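Local coordinates for nickel ABC transporter (Nickel-binding protein) (Bacillus halodurans, PDB 3T66) that probably serves as the solute-binding component of an ABC importer, perhaps for nickel or peptides, at residues Ala394-Asn399 with Gly406-Ser411; Thr401-Gly406 with Gly420-Leu425. All blocks are in the same frame, centred on the assembly; numbering follows the deposited sequence.

Contact 1. Residues Ala394-Asn399 with Gly406-Ser411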
ATOM      1  N   ALA A 394       2.642  -6.439   8.316  1.00 47.14           N
ATOM      2  CA  ALA A 394       3.503  -5.336   8.592  1.00 45.93           C
ATOM      3  C   ALA A 394       4.862  -5.795   8.963  1.00 46.13           C
ATOM      4  O   ALA A 394       5.705  -4.957   9.271  1.00 46.53           O
ATOM      5  CB  ALA A 394       2.955  -4.515   9.678  1.00 46.36           C
ATOM      6  N   GLY A 395       5.100  -7.109   8.935  1.00 46.01           N
ATOM      7  CA  GLY A 395       6.409  -7.682   9.321  1.00 46.31           C
ATOM      8  C   GLY A 395       7.649  -7.187   8.578  1.00 46.83           C
ATOM      9  O   GLY A 395       8.683  -6.945   9.197  1.00 46.40           O
ATOM     10  N   TYR A 396       7.548  -7.043   7.250  1.00 47.78           N
ATOM     11  CA  TYR A 396       8.635  -6.493   6.475  1.00 48.32           C
ATOM     12  C   TYR A 396       8.864  -5.059   6.883  1.00 48.47           C
ATOM     13  O   TYR A 396       9.992  -4.670   7.147  1.00 49.55           O
ATOM     14  CB  TYR A 396       8.450  -6.587   4.956  1.00 48.39           C
ATOM     15  CG  TYR A 396       9.606  -5.886   4.244  1.00 52.16           C
ATOM     16  CD1 TYR A 396      10.801  -6.577   3.911  1.00 53.58           C
ATOM     17  CD2 TYR A 396       9.543  -4.493   3.983  1.00 56.89           C
ATOM     18  CE1 TYR A 396      11.869  -5.918   3.307  1.00 54.80           C
ATOM     19  CE2 TYR A 396      10.600  -3.817   3.391  1.00 57.95           C
ATOM     20  CZ  TYR A 396      11.752  -4.529   3.051  1.00 59.08           C
ATOM     21  OH  TYR A 396      12.767  -3.807   2.468  1.00 62.26           O
ATOM     22  N   TYR A 397       7.820  -4.255   6.938  1.00 48.33           N
ATOM     23  CA  TYR A 397       8.042  -2.839   7.230  1.00 48.22           C
ATOM     24  C   TYR A 397       8.767  -2.640   8.555  1.00 48.64           C
ATOM     25  O   TYR A 397       9.738  -1.860   8.675  1.00 48.96           O
ATOM     26  CB  TYR A 397       6.711  -2.129   7.296  1.00 47.30           C
ATOM     27  CG  TYR A 397       6.783  -0.819   7.978  1.00 46.25           C
ATOM     28  CD1 TYR A 397       7.432   0.256   7.380  1.00 44.75           C
ATOM     29  CD2 TYR A 397       6.187  -0.636   9.235  1.00 47.58           C
ATOM     30  CE1 TYR A 397       7.478   1.517   7.987  1.00 45.89           C
ATOM     31  CE2 TYR A 397       6.235   0.618   9.890  1.00 48.28           C
ATOM     32  CZ  TYR A 397       6.876   1.710   9.248  1.00 48.43           C
ATOM     33  OH  TYR A 397       6.927   2.965   9.856  1.00 45.35           O
ATOM     34  N   LEU A 398       8.267  -3.344   9.559  1.00 48.54           N
ATOM     35  CA  LEU A 398       8.674  -3.066  10.901  1.00 48.99           C
ATOM     36  C   LEU A 398      10.077  -3.502  11.005  1.00 50.25           C
ATOM     37  O   LEU A 398      10.938  -2.739  11.420  1.00 51.23           O
ATOM     38  CB  LEU A 398       7.839  -3.828  11.900  1.00 48.10           C
ATOM     39  CG  LEU A 398       6.487  -3.209  12.155  1.00 46.13           C
ATOM     40  CD1 LEU A 398       5.654  -4.192  12.938  1.00 46.68           C
ATOM     41  CD2 LEU A 398       6.622  -1.914  12.874  1.00 44.24           C
ATOM     42  N   ASN A 399      10.328  -4.733  10.610  1.00 51.30           N
ATOM     43  CA  ASN A 399      11.673  -5.196  10.656  1.00 52.73           C
ATOM     44  C   ASN A 399      12.617  -4.248   9.897  1.00 53.24           C
ATOM     45  O   ASN A 399      13.663  -3.826  10.432  1.00 53.72           O
ATOM     46  CB  ASN A 399      11.781  -6.606  10.130  1.00 53.24           C
ATOM     47  CG  ASN A 399      13.050  -7.260  10.572  1.00 55.56           C
ATOM     48  OD1 ASN A 399      13.120  -7.856  11.659  1.00 59.56           O
ATOM     49  ND2 ASN A 399      14.085  -7.131   9.753  1.00 53.65           N
ATOM     50  N   GLY A 406      17.897  -3.820  10.390  1.00 58.87           N
ATOM     51  CA  GLY A 406      16.997  -3.526   9.317  1.00 59.36           C
ATOM     52  C   GLY A 406      17.545  -2.790   8.134  1.00 59.86           C
ATOM     53  O   GLY A 406      18.227  -1.815   8.254  1.00 59.13           O
ATOM     54  N   ALA A 407      17.130  -3.234   6.970  1.00 60.42           N
ATOM     55  CA  ALA A 407      17.654  -2.792   5.704  1.00 60.81           C
ATOM     56  C   ALA A 407      17.426  -1.338   5.499  1.00 61.07           C
ATOM     57  O   ALA A 407      18.224  -0.660   4.900  1.00 60.94           O
ATOM     58  CB  ALA A 407      17.006  -3.542   4.617  1.00 60.33           C
ATOM     59  N   LEU A 408      16.274  -0.890   5.925  1.00 61.75           N
ATOM     60  CA  LEU A 408      15.893   0.482   5.794  1.00 62.63           C
ATOM     61  C   LEU A 408      16.145   1.232   7.050  1.00 62.91           C
ATOM     62  O   LEU A 408      15.721   2.347   7.181  1.00 63.52           O
ATOM     63  CB  LEU A 408      14.445   0.605   5.400  1.00 62.76           C
ATOM     64  CG  LEU A 408      14.212   0.372   3.925  1.00 63.73           C
ATOM     65  CD1 LEU A 408      13.095  -0.559   3.783  1.00 64.52           C
ATOM     66  CD2 LEU A 408      13.909   1.660   3.249  1.00 65.15           C
ATOM     67  N   ASN A 409      16.792   0.625   8.015  1.00 63.25           N
ATOM     68  CA  ASN A 409      16.983   1.363   9.232  1.00 63.90           C
ATOM     69  C   ASN A 409      18.085   2.356   9.052  1.00 65.01           C
ATOM     70  O   ASN A 409      19.237   2.009   8.971  1.00 65.30           O
ATOM     71  CB  ASN A 409      17.361   0.410  10.338  1.00 63.54           C
ATOM     72  CG  ASN A 409      17.319   1.046  11.646  1.00 62.05           C
ATOM     73  OD1 ASN A 409      17.124   2.225  11.732  1.00 59.20           O
ATOM     74  ND2 ASN A 409      17.500   0.280  12.685  1.00 61.33           N
ATOM     75  N   PHE A 410      17.719   3.621   9.024  1.00 66.45           N
ATOM     76  CA  PHE A 410      18.695   4.691   8.774  1.00 67.84           C
ATOM     77  C   PHE A 410      18.707   5.716   9.891  1.00 67.69           C
ATOM     78  O   PHE A 410      19.511   6.654   9.922  1.00 67.88           O
ATOM     79  CB  PHE A 410      18.418   5.359   7.427  1.00 68.45           C
ATOM     80  CG  PHE A 410      18.642   4.463   6.261  1.00 70.73           C
ATOM     81  CD1 PHE A 410      19.624   3.450   6.314  1.00 74.22           C
ATOM     82  CD2 PHE A 410      17.903   4.627   5.101  1.00 72.52           C
ATOM     83  CE1 PHE A 410      19.871   2.593   5.204  1.00 76.33           C
ATOM     84  CE2 PHE A 410      18.130   3.790   3.984  1.00 76.01           C
ATOM     85  CZ  PHE A 410      19.126   2.767   4.033  1.00 76.23           C
ATOM     86  N   SER A 411      17.810   5.528  10.826  1.00 67.36           N
ATOM     87  CA  SER A 411      17.801   6.419  11.918  1.00 67.58           C
ATOM     88  C   SER A 411      18.628   5.857  13.074  1.00 68.14           C
ATOM     89  O   SER A 411      18.526   6.339  14.217  1.00 68.69           O
ATOM     90  CB  SER A 411      16.364   6.682  12.279  1.00 67.12           C
ATOM     91  OG  SER A 411      15.720   7.058  11.087  1.00 66.20           O
TER
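Asn399, near the C-terminal part of helix 395-402, and Gly406, the first residue of a type I turn running to Asn409, bring their CA atoms to 5.7 Å, the nearest CA pair across the two segments. The direct meeting there is a CA-H...O contact: Gly406 CA lies 3.5 Å from Asn399 O, with an angle of 129° at the hydrogen, bent enough to count as a weak interaction. A CB on Gly406 would point toward the helix, consistent with glycine leaving room for this approach. The turn itself is closed by Asn409 N donating to Gly406 O at 2.8 Å. Asn399 directs its amide oxygen to another partner, the ND2 of Asn426. The side-chain contact is made by Tyr396 and Leu408, which cross at about a right angle. Tyr396 extends its phenol end toward the loop, its CG lying trans to the backbone N (chi1 176°). Leu408 CD1 comes 3.5 Å from Tyr396 OH and 4.1 Å from Tyr396 CE2, approaching the ring obliquely. Leu408 also rests on Tyr384 of strand 381-387, and thus bridges the helix and that strand. Only van der Waals contact and one weak C-H...O interaction join the segments, which implies that this surface loop is probably held mostly by its internal turn bond and by those from Asn409 ND2 to Val413 O and Ser411 OG to Met246 O.

Contact 2. Residues Thr401-Gly406 with Gly420-Leu425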
ATOM      1  N   THR A 401      12.416  -1.137   9.224  1.00 53.49           N
ATOM      2  CA  THR A 401      12.601   0.250   9.659  1.00 53.69           C
ATOM      3  C   THR A 401      13.064   0.420  11.124  1.00 54.26           C
ATOM      4  O   THR A 401      13.559   1.498  11.540  1.00 54.73           O
ATOM      5  CB  THR A 401      11.315   1.026   9.365  1.00 53.52           C
ATOM      6  OG1 THR A 401      10.911   0.728   8.013  1.00 54.37           O
ATOM      7  CG2 THR A 401      11.524   2.492   9.515  1.00 52.17           C
ATOM      8  N   TYR A 402      12.932  -0.655  11.901  1.00 54.29           N
ATOM      9  CA  TYR A 402      13.074  -0.560  13.337  1.00 53.78           C
ATOM     10  C   TYR A 402      14.077  -1.519  13.919  1.00 54.42           C
ATOM     11  O   TYR A 402      14.691  -1.219  14.922  1.00 54.20           O
ATOM     12  CB  TYR A 402      11.717  -0.779  13.976  1.00 53.60           C
ATOM     13  CG  TYR A 402      10.759   0.313  13.630  1.00 51.42           C
ATOM     14  CD1 TYR A 402      10.927   1.596  14.172  1.00 49.73           C
ATOM     15  CD2 TYR A 402       9.700   0.083  12.754  1.00 50.03           C
ATOM     16  CE1 TYR A 402      10.060   2.626  13.866  1.00 50.32           C
ATOM     17  CE2 TYR A 402       8.820   1.099  12.429  1.00 51.05           C
ATOM     18  CZ  TYR A 402       9.004   2.379  12.996  1.00 52.21           C
ATOM     19  OH  TYR A 402       8.148   3.417  12.697  1.00 53.16           O
ATOM     20  N   HIS A 403      14.242  -2.687  13.315  1.00 55.37           N
ATOM     21  CA  HIS A 403      15.193  -3.622  13.876  1.00 56.35           C
ATOM     22  C   HIS A 403      16.619  -3.137  13.620  1.00 57.02           C
ATOM     23  O   HIS A 403      16.900  -2.643  12.541  1.00 57.15           O
ATOM     24  CB  HIS A 403      14.984  -5.008  13.324  1.00 55.98           C
ATOM     25  CG  HIS A 403      15.877  -6.019  13.946  1.00 57.48           C
ATOM     26  ND1 HIS A 403      17.240  -6.036  13.728  1.00 59.38           N
ATOM     27  CD2 HIS A 403      15.619  -7.031  14.801  1.00 56.93           C
ATOM     28  CE1 HIS A 403      17.783  -7.021  14.418  1.00 58.62           C
ATOM     29  NE2 HIS A 403      16.819  -7.649  15.067  1.00 58.22           N
ATOM     30  N   PRO A 404      17.517  -3.246  14.628  1.00 58.18           N
ATOM     31  CA  PRO A 404      18.950  -2.906  14.466  1.00 58.79           C
ATOM     32  C   PRO A 404      19.529  -3.313  13.103  1.00 59.20           C
ATOM     33  O   PRO A 404      20.223  -2.533  12.487  1.00 59.84           O
ATOM     34  CB  PRO A 404      19.636  -3.715  15.586  1.00 58.88           C
ATOM     35  CG  PRO A 404      18.534  -4.022  16.618  1.00 58.61           C
ATOM     36  CD  PRO A 404      17.200  -3.575  16.035  1.00 58.44           C
ATOM     37  N   THR A 405      19.213  -4.520  12.642  1.00 59.40           N
ATOM     38  CA  THR A 405      19.720  -5.073  11.391  1.00 59.05           C
ATOM     39  C   THR A 405      18.956  -4.548  10.160  1.00 58.99           C
ATOM     40  O   THR A 405      19.318  -4.827   9.026  1.00 58.96           O
ATOM     41  CB  THR A 405      19.622  -6.631  11.433  1.00 58.39           C
ATOM     42  N   GLY A 406      17.897  -3.820  10.390  1.00 58.87           N
ATOM     43  CA  GLY A 406      16.997  -3.526   9.317  1.00 59.36           C
ATOM     44  C   GLY A 406      17.545  -2.790   8.134  1.00 59.86           C
ATOM     45  O   GLY A 406      18.227  -1.815   8.254  1.00 59.13           O
ATOM     46  N   GLY A 420      12.772  -6.632  20.899  1.00 52.66           N
ATOM     47  CA  GLY A 420      12.175  -7.796  21.549  1.00 53.40           C
ATOM     48  C   GLY A 420      11.000  -8.292  20.721  1.00 53.93           C
ATOM     49  O   GLY A 420      10.925  -9.456  20.305  1.00 54.20           O
ATOM     50  N   ILE A 421      10.083  -7.374  20.455  1.00 53.81           N
ATOM     51  CA  ILE A 421       8.825  -7.732  19.859  1.00 52.79           C
ATOM     52  C   ILE A 421       9.084  -8.199  18.453  1.00 52.07           C
ATOM     53  O   ILE A 421       8.633  -9.274  18.053  1.00 52.09           O
ATOM     54  CB  ILE A 421       7.862  -6.562  19.896  1.00 52.70           C
ATOM     55  CG1 ILE A 421       7.715  -6.064  21.333  1.00 51.96           C
ATOM     56  CG2 ILE A 421       6.524  -7.007  19.380  1.00 53.60           C
ATOM     57  CD1 ILE A 421       6.952  -4.768  21.479  1.00 53.35           C
ATOM     58  N   ILE A 422       9.853  -7.411  17.719  1.00 51.77           N
ATOM     59  CA  ILE A 422      10.079  -7.714  16.301  1.00 51.67           C
ATOM     60  C   ILE A 422      10.685  -9.095  16.187  1.00 51.93           C
ATOM     61  O   ILE A 422      10.241  -9.890  15.379  1.00 51.74           O
ATOM     62  CB  ILE A 422      10.871  -6.612  15.535  1.00 51.20           C
ATOM     63  CG1 ILE A 422      10.042  -5.319  15.525  1.00 49.94           C
ATOM     64  CG2 ILE A 422      11.229  -7.088  14.113  1.00 48.70           C
ATOM     65  CD1 ILE A 422      10.844  -4.030  15.358  1.00 49.81           C
ATOM     66  N   ASP A 423      11.636  -9.386  17.057  1.00 52.56           N
ATOM     67  CA  ASP A 423      12.111 -10.752  17.213  1.00 53.75           C
ATOM     68  C   ASP A 423      11.013 -11.840  17.381  1.00 52.90           C
ATOM     69  O   ASP A 423      10.996 -12.804  16.594  1.00 53.53           O
ATOM     70  CB  ASP A 423      13.135 -10.824  18.349  1.00 54.97           C
ATOM     71  CG  ASP A 423      14.452 -10.158  17.994  1.00 58.78           C
ATOM     72  OD1 ASP A 423      14.553  -9.683  16.841  1.00 65.18           O
ATOM     73  OD2 ASP A 423      15.381 -10.112  18.848  1.00 61.99           O
ATOM     74  N   GLU A 424      10.117 -11.734  18.367  1.00 51.46           N
ATOM     75  CA  GLU A 424       9.101 -12.799  18.482  1.00 51.21           C
ATOM     76  C   GLU A 424       8.349 -12.802  17.182  1.00 50.73           C
ATOM     77  O   GLU A 424       8.157 -13.870  16.588  1.00 49.72           O
ATOM     78  CB  GLU A 424       8.123 -12.673  19.680  1.00 51.05           C
ATOM     79  N   LEU A 425       7.986 -11.589  16.727  1.00 50.50           N
ATOM     80  CA  LEU A 425       7.165 -11.427  15.522  1.00 49.54           C
ATOM     81  C   LEU A 425       7.767 -12.158  14.352  1.00 49.76           C
ATOM     82  O   LEU A 425       7.021 -12.814  13.664  1.00 50.16           O
ATOM     83  CB  LEU A 425       6.871  -9.973  15.168  1.00 48.56           C
ATOM     84  CG  LEU A 425       5.998  -9.778  13.910  1.00 47.42           C
ATOM     85  CD1 LEU A 425       4.613 -10.295  14.085  1.00 47.82           C
ATOM     86  CD2 LEU A 425       5.923  -8.338  13.424  1.00 45.53           C
TER
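Tyr402 and Ile422 make the apolar part of the contact, where the end of helix 395-402 lies against helix 416-426. Ile422 CD1 reaches 3.6 Å from Tyr402 CB, touching the root of that side chain while the phenol ring leads away. The same methyl is 4.2 Å from the backbone atom His403 N, and Ile422 CG2 lies near the edge of the His403 ring, so both branches of the isoleucine face the chain where it leaves the helix; His403 CA and Ile422 CA form the nearest CA pair, 7.0 Å apart.

The polar part belongs to His403 and Asp423, which cross at about a right angle. His403 CG lies opposite the backbone N (chi1 -176°), which carries the ring across toward Asp423. Asp423 OD1 stands at the edge of the imidazole, 3.5 Å from both CD2 and NE2 of His403, with ring and carboxylate planes 42° apart; this is a close polar approach rather than a hydrogen bond or salt bridge.

Hydrogen bonds lie within 401-406. Thr405 N donates to His403 ND1 at 2.7 Å and 164°, almost in the ring plane, which would help set the rotation of the imidazole, while Gly406 N bonds to His403 O and closes a type I turn. With ND1 accepting, a neutral ring would carry its proton on NE2, on the side of Asp423, where the nearby carboxylate would probably polarise the N-H. A leucine in place of His403 would probably leave Thr405 N without its side-chain acceptor and Asp423 without a polar ring edge beside it.

Helix 431-447 backs the junction, with Ile445 against Tyr402 and Leu437 against Ile421 and Leu425; Tyr402 OH bonds to Tyr397 OH, whose side chain touches Phe453 of strand 451-464.

How the contacts relate
Along the chain the segments alternate, so the two contacts cross. Helix 395-402 starts contact 1, and the chain passes through the first segment of contact 2 before Gly406-Ser411 closes a short loop of six intervening residues. Gly406 belongs to both contacts. The chain then continues to helix 416-426, where Gly420-Leu425 closes the wider loop of contact 2, spanning 13 residues. Their centres lie 8 Å apart, and a probable hydrogen bond joins them, from Asn409 ND2 of contact 1 to His403 O of contact 2 (3.0 Å). Together they tie helix 395-402 to the following loop and to helix 416-426, away from the calcium-binding Asp179.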